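Local coordinates for YciF Bacterial Stress Response Protein (Salmonella enterica subsp. enterica serovar Typhimurium, PDB 4ERU) that is of unknown function but, as a ferritin-like helix bundle that holds magnesium ions in the crystal, probably serves in the bacterial stress response, at residues A[20-23]-A[24-28]; A[57-60]-A[61-65]. All coordinates share one frame; numbering follows the deposited sequence.

Contact 1: residues A[20-23]-A[24-28]; sequences TYSA and EKQLT. With MG (magnesium ion), chain E.
Lys25 lies back along its own helix over the ring of Tyr21, one turn earlier, an i to i+4 pairing on the first long helix of a ferritin-like bundle. Followed outward, Lys25 CB and CG pass the Tyr21 carbonyl, CG coming within 3.3 Å of Tyr21 O. CD then reaches the ring face, 4.2 Å from the Tyr21 centroid and 22° off the normal, a CH-pi contact set toward the rim. The bend at chi3 (-56°) carries CE and NZ past the rim near CE2, where NZ approaches Tyr21 CE2 to 3.5 Å. Beneath them the backbone bond from Lys25 N to Tyr21 O keeps the helical spacing that lets the two side chains meet. A second i to i+4 pair is polar: Gln26 NE2 donates to Ser22 OG at 3.0 Å, with the hydroxyl oxygen close to the amide plane. Cys78 continues this network through hydrogen bonds of its N to Ser22 OG and its O to Gln26 NE2. Toward the bundle interior, Glu24 bends at chi2 (-81°) and chelates the magnesium ion with both carboxylate oxygens, while Tyr120 OH is hydrogen-bonded to OE1. Glu24 OE1 stands 2.3 Å and Glu24 OE2 2.4 Å from the metal.

Contact 2: residues A[57-60]-A[61-65]; sequences QIER and IDQIV. With MG (magnesium ion), chain E.
Arg60 O accepts the backbone N-H of Ile64 at 2.7 Å, and the Ile64 side chain closes over the same oxygen. With Ile64 CG1 beside its own backbone N (chi1 -75°), that branch runs back toward the preceding turn, and Ile64 CD1 comes within 3.5 Å of Arg60 O. Ile61 repeats the pattern one turn earlier, its CG1 resting 3.4 Å from Gln57 O, which also takes the Ile61 N-H. These are i to i+4 relations on the second helix of the ferritin-like bundle, whose inward side supplies a metal ligand: Gln57 stretches out beyond CG and gives its amide oxygen to the magnesium ion, OE1 to metal 2.2 Å. Glu145 accepts a hydrogen bond from Gln57 NE2, which should help fix the rotation of the amide, and it also forms a salt bridge with Arg60 NH2. Arg60 NH1 is hydrogen-bonded to Thr142 OG1. On the outer side, Glu59 is modelled in two conformers; in one, a turn at chi2 (67°) swings its carboxylate across the next turn, with OE2 3.4 Å from Gln63 CG. Glu59 OE1 of this copy faces Asp62 OD2 at 4.2 Å, carboxylate planes 81° apart, a like-charge approach that is therefore tentative.

In the fold
Contact 1 on helix 9-37 and contact 2 on helix 41-66 supply ligands to the same magnesium ion, which Glu146 and a water also bind. Their chemistry there differs, a charged two-oxygen ligand from the first against a neutral one-oxygen ligand from the second. Contact 1 is largely buried, near the chain centre; contact 2 is only partly so, and its Glu59 reaches the surface. Away from the metal the helices join through apolar packing, Tyr21 CD1 lying 3.7 Å from Ile61 CG2. Outside partners differ too: 20-28 also meets helices 79-93 and 99-130, while 57-65 leans on helix 133-159.

Contact 1: residues A[20-23]-A[24-28]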
ATOM      1  N   THR A  20       3.819  10.219  -7.012  1.00 41.52           N
ATOM      2  CA  THR A  20       2.433   9.820  -7.271  1.00 40.75           C
ATOM      3  C   THR A  20       2.052  10.007  -8.736  1.00 42.04           C
ATOM      4  O   THR A  20       1.330   9.184  -9.300  1.00 40.95           O
ATOM      5  CB  THR A  20       1.498  10.613  -6.335  1.00 42.11           C
ATOM      6  OG1 THR A  20       1.837  10.248  -4.994  1.00 47.46           O
ATOM      7  CG2 THR A  20       0.033  10.304  -6.567  1.00 42.77           C
ATOM      8  N   TYR A  21       2.511  11.109  -9.338  1.00 39.07           N
ATOM      9  CA  TYR A  21       2.233  11.405 -10.735  1.00 39.91           C
ATOM     10  C   TYR A  21       2.817  10.317 -11.642  1.00 41.87           C
ATOM     11  O   TYR A  21       2.140   9.821 -12.546  1.00 38.30           O
ATOM     12  CB  TYR A  21       2.829  12.774 -11.070  1.00 42.74           C
ATOM     13  CG  TYR A  21       2.653  13.268 -12.478  1.00 46.21           C
ATOM     14  CD1 TYR A  21       1.389  13.578 -12.981  1.00 47.16           C
ATOM     15  CD2 TYR A  21       3.767  13.532 -13.280  1.00 51.07           C
ATOM     16  CE1 TYR A  21       1.227  14.100 -14.274  1.00 45.99           C
ATOM     17  CE2 TYR A  21       3.615  14.055 -14.589  1.00 57.50           C
ATOM     18  CZ  TYR A  21       2.336  14.317 -15.075  1.00 54.31           C
ATOM     19  OH  TYR A  21       2.181  14.822 -16.352  1.00 55.83           O
ATOM     20  N   SER A  22       4.060   9.923 -11.379  1.00 42.06           N
ATOM     21  CA  SER A  22       4.632   8.769 -12.083  1.00 44.09           C
ATOM     22  C   SER A  22       3.854   7.463 -11.863  1.00 44.45           C
ATOM     23  O   SER A  22       3.626   6.686 -12.809  1.00 44.57           O
ATOM     24  CB  SER A  22       6.086   8.558 -11.678  1.00 43.25           C
ATOM     25  OG  SER A  22       6.499   7.275 -12.129  1.00 45.86           O
ATOM     26  N   ALA A  23       3.452   7.217 -10.615  1.00 42.12           N
ATOM     27  CA  ALA A  23       2.678   6.014 -10.274  1.00 39.04           C
ATOM     28  C   ALA A  23       1.387   5.975 -11.097  1.00 42.36           C
ATOM     29  O   ALA A  23       1.025   4.921 -11.645  1.00 43.93           O
ATOM     30  CB  ALA A  23       2.323   6.003  -8.745  1.00 38.46           C
ATOM     31  N   GLU A  24       0.692   7.115 -11.189  1.00 39.03           N
ATOM     32  CA  GLU A  24      -0.561   7.143 -11.932  1.00 40.36           C
ATOM     33  C   GLU A  24      -0.333   6.899 -13.423  1.00 41.56           C
ATOM     34  O   GLU A  24      -1.088   6.142 -14.044  1.00 40.13           O
ATOM     35  CB  GLU A  24      -1.300   8.453 -11.731  1.00 47.13           C
ATOM     36  CG  GLU A  24      -1.634   8.815 -10.282  1.00 49.38           C
ATOM     37  CD  GLU A  24      -2.856   8.138  -9.697  1.00 48.78           C
ATOM     38  OE1 GLU A  24      -3.591   8.806  -8.914  1.00 50.76           O
ATOM     39  OE2 GLU A  24      -3.100   6.949  -9.969  1.00 49.11           O
ATOM     40  N   LYS A  25       0.705   7.516 -13.987  1.00 41.02           N
ATOM     41  CA  LYS A  25       1.010   7.335 -15.427  1.00 41.53           C
ATOM     42  C   LYS A  25       1.346   5.869 -15.743  1.00 42.99           C
ATOM     43  O   LYS A  25       0.858   5.305 -16.723  1.00 43.04           O
ATOM     44  CB  LYS A  25       2.154   8.246 -15.868  1.00 36.96           C
ATOM     45  CG  LYS A  25       1.757   9.730 -15.870  1.00 45.19           C
ATOM     46  CD  LYS A  25       2.785  10.646 -16.607  1.00 57.00           C
ATOM     47  CE  LYS A  25       4.209  10.518 -16.052  1.00 61.04           C
ATOM     48  NZ  LYS A  25       5.128  11.594 -16.617  1.00 70.77           N
ATOM     49  N   GLN A  26       2.191   5.267 -14.907  1.00 38.17           N
ATOM     50  CA  GLN A  26       2.491   3.850 -15.010  1.00 39.30           C
ATOM     51  C   GLN A  26       1.266   2.972 -14.914  1.00 40.50           C
ATOM     52  O   GLN A  26       1.132   2.039 -15.695  1.00 38.19           O
ATOM     53  CB  GLN A  26       3.452   3.406 -13.935  1.00 40.10           C
ATOM     54  CG  GLN A  26       4.851   3.893 -14.107  1.00 40.80           C
ATOM     55  CD  GLN A  26       5.694   3.390 -12.942  1.00 45.66           C
ATOM     56  OE1 GLN A  26       5.932   2.181 -12.825  1.00 47.47           O
ATOM     57  NE2 GLN A  26       6.095   4.305 -12.042  1.00 43.22           N
ATOM     58  N   LEU A  27       0.381   3.267 -13.962  1.00 39.81           N
ATOM     59  CA  LEU A  27      -0.821   2.488 -13.796  1.00 40.68           C
ATOM     60  C   LEU A  27      -1.706   2.502 -15.062  1.00 40.84           C
ATOM     61  O   LEU A  27      -2.215   1.440 -15.453  1.00 42.52           O
ATOM     62  CB  LEU A  27      -1.579   2.941 -12.540  1.00 42.45           C
ATOM     63  CG  LEU A  27      -2.806   2.125 -12.142  1.00 46.83           C
ATOM     64  CD1 LEU A  27      -2.476   0.600 -11.968  1.00 41.49           C
ATOM     65  CD2 LEU A  27      -3.399   2.736 -10.855  1.00 43.04           C
ATOM     66  N   THR A  28      -1.862   3.663 -15.713  1.00 37.63           N
ATOM     67  CA  THR A  28      -2.659   3.761 -16.952  1.00 40.99           C
ATOM     68  C   THR A  28      -2.077   2.892 -18.062  1.00 43.63           C
ATOM     69  O   THR A  28      -2.834   2.324 -18.842  1.00 43.27           O
ATOM     70  CB  THR A  28      -2.822   5.217 -17.533  1.00 44.17           C
ATOM     71  OG1 THR A  28      -1.549   5.775 -17.905  1.00 43.40           O
ATOM     72  CG2 THR A  28      -3.512   6.130 -16.558  1.00 42.28           C
TER
HETATM   73 MG    MG E 203      -5.173   7.090  -8.704  0.68 36.59          MG
HETATM   74  O   HOH W   1      -5.698   5.257  -9.706  1.00 45.45           O

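Contact 2: residues A[57-60]-A[61-65]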
ATOM      1  N   GLN A  57      -7.663  11.640 -12.494  1.00 38.60           N
ATOM      2  CA  GLN A  57      -6.792  11.897 -11.360  1.00 39.27           C
ATOM      3  C   GLN A  57      -5.463  12.513 -11.789  1.00 40.27           C
ATOM      4  O   GLN A  57      -4.907  13.350 -11.086  1.00 38.75           O
ATOM      5  CB  GLN A  57      -6.593  10.632 -10.535  1.00 39.21           C
ATOM      6  CG  GLN A  57      -7.854  10.276  -9.770  1.00 45.18           C
ATOM      7  CD  GLN A  57      -7.881   8.833  -9.263  1.00 46.98           C
ATOM      8  OE1 GLN A  57      -6.962   8.041  -9.517  1.00 44.24           O
ATOM      9  NE2 GLN A  57      -8.947   8.493  -8.530  1.00 43.72           N
ATOM     10  N   ILE A  58      -4.962  12.110 -12.955  1.00 41.65           N
ATOM     11  CA  ILE A  58      -3.767  12.761 -13.486  1.00 41.79           C
ATOM     12  C   ILE A  58      -4.082  14.225 -13.853  1.00 42.75           C
ATOM     13  O   ILE A  58      -3.267  15.128 -13.604  1.00 47.46           O
ATOM     14  CB  ILE A  58      -3.191  11.968 -14.671  1.00 42.02           C
ATOM     15  CG1 ILE A  58      -2.671  10.603 -14.184  1.00 39.14           C
ATOM     16  CG2 ILE A  58      -2.103  12.771 -15.399  1.00 43.44           C
ATOM     17  CD1 ILE A  58      -2.325   9.595 -15.352  1.00 38.86           C
ATOM     18  N   GLU A  59      -5.252  14.464 -14.438  0.51 43.12           N
ATOM     19  CA  GLU A  59      -5.653  15.829 -14.757  0.51 44.84           C
ATOM     20  C   GLU A  59      -5.763  16.683 -13.496  0.51 46.28           C
ATOM     21  O   GLU A  59      -5.404  17.859 -13.518  0.51 48.78           O
ATOM     22  CB  GLU A  59      -6.958  15.867 -15.562  0.51 49.17           C
ATOM     23  CG  GLU A  59      -7.614  17.255 -15.588  0.51 57.12           C
ATOM     24  CD  GLU A  59      -6.798  18.278 -16.349  0.51 62.00           C
ATOM     25  OE1 GLU A  59      -6.103  17.889 -17.315  0.51 61.76           O
ATOM     26  OE2 GLU A  59      -6.841  19.469 -15.973  0.51 68.63           O
ATOM     27  N   ARG A  60      -6.216  16.097 -12.386  1.00 46.68           N
ATOM     28  CA  ARG A  60      -6.219  16.861 -11.110  1.00 48.27           C
ATOM     29  C   ARG A  60      -4.806  17.271 -10.697  1.00 45.34           C
ATOM     30  O   ARG A  60      -4.584  18.363 -10.145  1.00 45.56           O
ATOM     31  CB  ARG A  60      -6.849  16.086  -9.945  1.00 42.78           C
ATOM     32  CG  ARG A  60      -8.295  15.790 -10.094  1.00 46.99           C
ATOM     33  CD  ARG A  60      -9.035  15.643  -8.730  1.00 42.24           C
ATOM     34  NE  ARG A  60     -10.415  15.229  -9.027  1.00 45.67           N
ATOM     35  CZ  ARG A  60     -10.848  13.968  -9.028  1.00 45.72           C
ATOM     36  NH1 ARG A  60     -10.042  12.970  -8.663  1.00 43.21           N
ATOM     37  NH2 ARG A  60     -12.103  13.700  -9.366  1.00 43.73           N
ATOM     38  N   ILE A  61      -3.857  16.370 -10.892  1.00 41.23           N
ATOM     39  CA  ILE A  61      -2.487  16.672 -10.530  1.00 41.82           C
ATOM     40  C   ILE A  61      -1.993  17.855 -11.403  1.00 43.84           C
ATOM     41  O   ILE A  61      -1.363  18.767 -10.881  1.00 45.90           O
ATOM     42  CB  ILE A  61      -1.555  15.441 -10.653  1.00 42.55           C
ATOM     43  CG1 ILE A  61      -1.947  14.343  -9.626  1.00 42.46           C
ATOM     44  CG2 ILE A  61      -0.074  15.859 -10.527  1.00 45.44           C
ATOM     45  CD1 ILE A  61      -1.053  13.040  -9.665  1.00 38.23           C
ATOM     46  N   ASP A  62      -2.296  17.857 -12.712  1.00 44.35           N
ATOM     47  CA  ASP A  62      -1.921  19.025 -13.534  1.00 52.92           C
ATOM     48  C   ASP A  62      -2.537  20.317 -12.980  1.00 52.02           C
ATOM     49  O   ASP A  62      -1.843  21.323 -12.851  1.00 54.89           O
ATOM     50  CB  ASP A  62      -2.279  18.851 -15.013  1.00 59.56           C
ATOM     51  CG  ASP A  62      -1.505  17.738 -15.667  1.00 65.99           C
ATOM     52  OD1 ASP A  62      -0.372  17.422 -15.222  1.00 71.46           O
ATOM     53  OD2 ASP A  62      -2.037  17.163 -16.631  1.00 66.64           O
ATOM     54  N   GLN A  63      -3.822  20.263 -12.632  1.00 50.73           N
ATOM     55  CA  GLN A  63      -4.501  21.372 -11.937  1.00 57.59           C
ATOM     56  C   GLN A  63      -3.876  21.790 -10.614  1.00 54.71           C
ATOM     57  O   GLN A  63      -3.780  22.982 -10.325  1.00 60.09           O
ATOM     58  CB  GLN A  63      -5.970  21.055 -11.708  1.00 57.05           C
ATOM     59  CG  GLN A  63      -6.792  20.967 -12.962  1.00 62.70           C
ATOM     60  CD  GLN A  63      -8.231  20.646 -12.628  1.00 72.38           C
ATOM     61  OE1 GLN A  63      -8.849  19.805 -13.261  1.00 78.81           O
ATOM     62  NE2 GLN A  63      -8.766  21.310 -11.603  1.00 75.10           N
ATOM     63  N   ILE A  64      -3.477  20.823  -9.789  1.00 54.45           N
ATOM     64  CA  ILE A  64      -2.729  21.112  -8.558  1.00 52.37           C
ATOM     65  C   ILE A  64      -1.429  21.881  -8.879  1.00 58.76           C
ATOM     66  O   ILE A  64      -1.080  22.853  -8.190  1.00 60.25           O
ATOM     67  CB  ILE A  64      -2.427  19.809  -7.745  1.00 50.84           C
ATOM     68  CG1 ILE A  64      -3.702  19.314  -7.044  1.00 47.70           C
ATOM     69  CG2 ILE A  64      -1.292  20.025  -6.747  1.00 51.39           C
ATOM     70  CD1 ILE A  64      -3.749  17.793  -6.756  1.00 49.39           C
ATOM     71  N   VAL A  65      -0.728  21.431  -9.918  1.00 59.63           N
ATOM     72  CA  VAL A  65       0.531  22.037 -10.336  1.00 62.01           C
ATOM     73  C   VAL A  65       0.314  23.487 -10.818  1.00 70.17           C
ATOM     74  O   VAL A  65       1.082  24.380 -10.450  1.00 77.01           O
ATOM     75  CB  VAL A  65       1.265  21.164 -11.383  1.00 59.39           C
ATOM     76  CG1 VAL A  65       2.522  21.864 -11.923  1.00 67.81           C
ATOM     77  CG2 VAL A  65       1.645  19.831 -10.761  1.00 59.12           C
TER
HETATM   78 MG    MG E 203      -5.173   7.090  -8.704  0.68 36.59          MG
HETATM   79  O   HOH W   1      -5.698   5.257  -9.706  1.00 45.45           O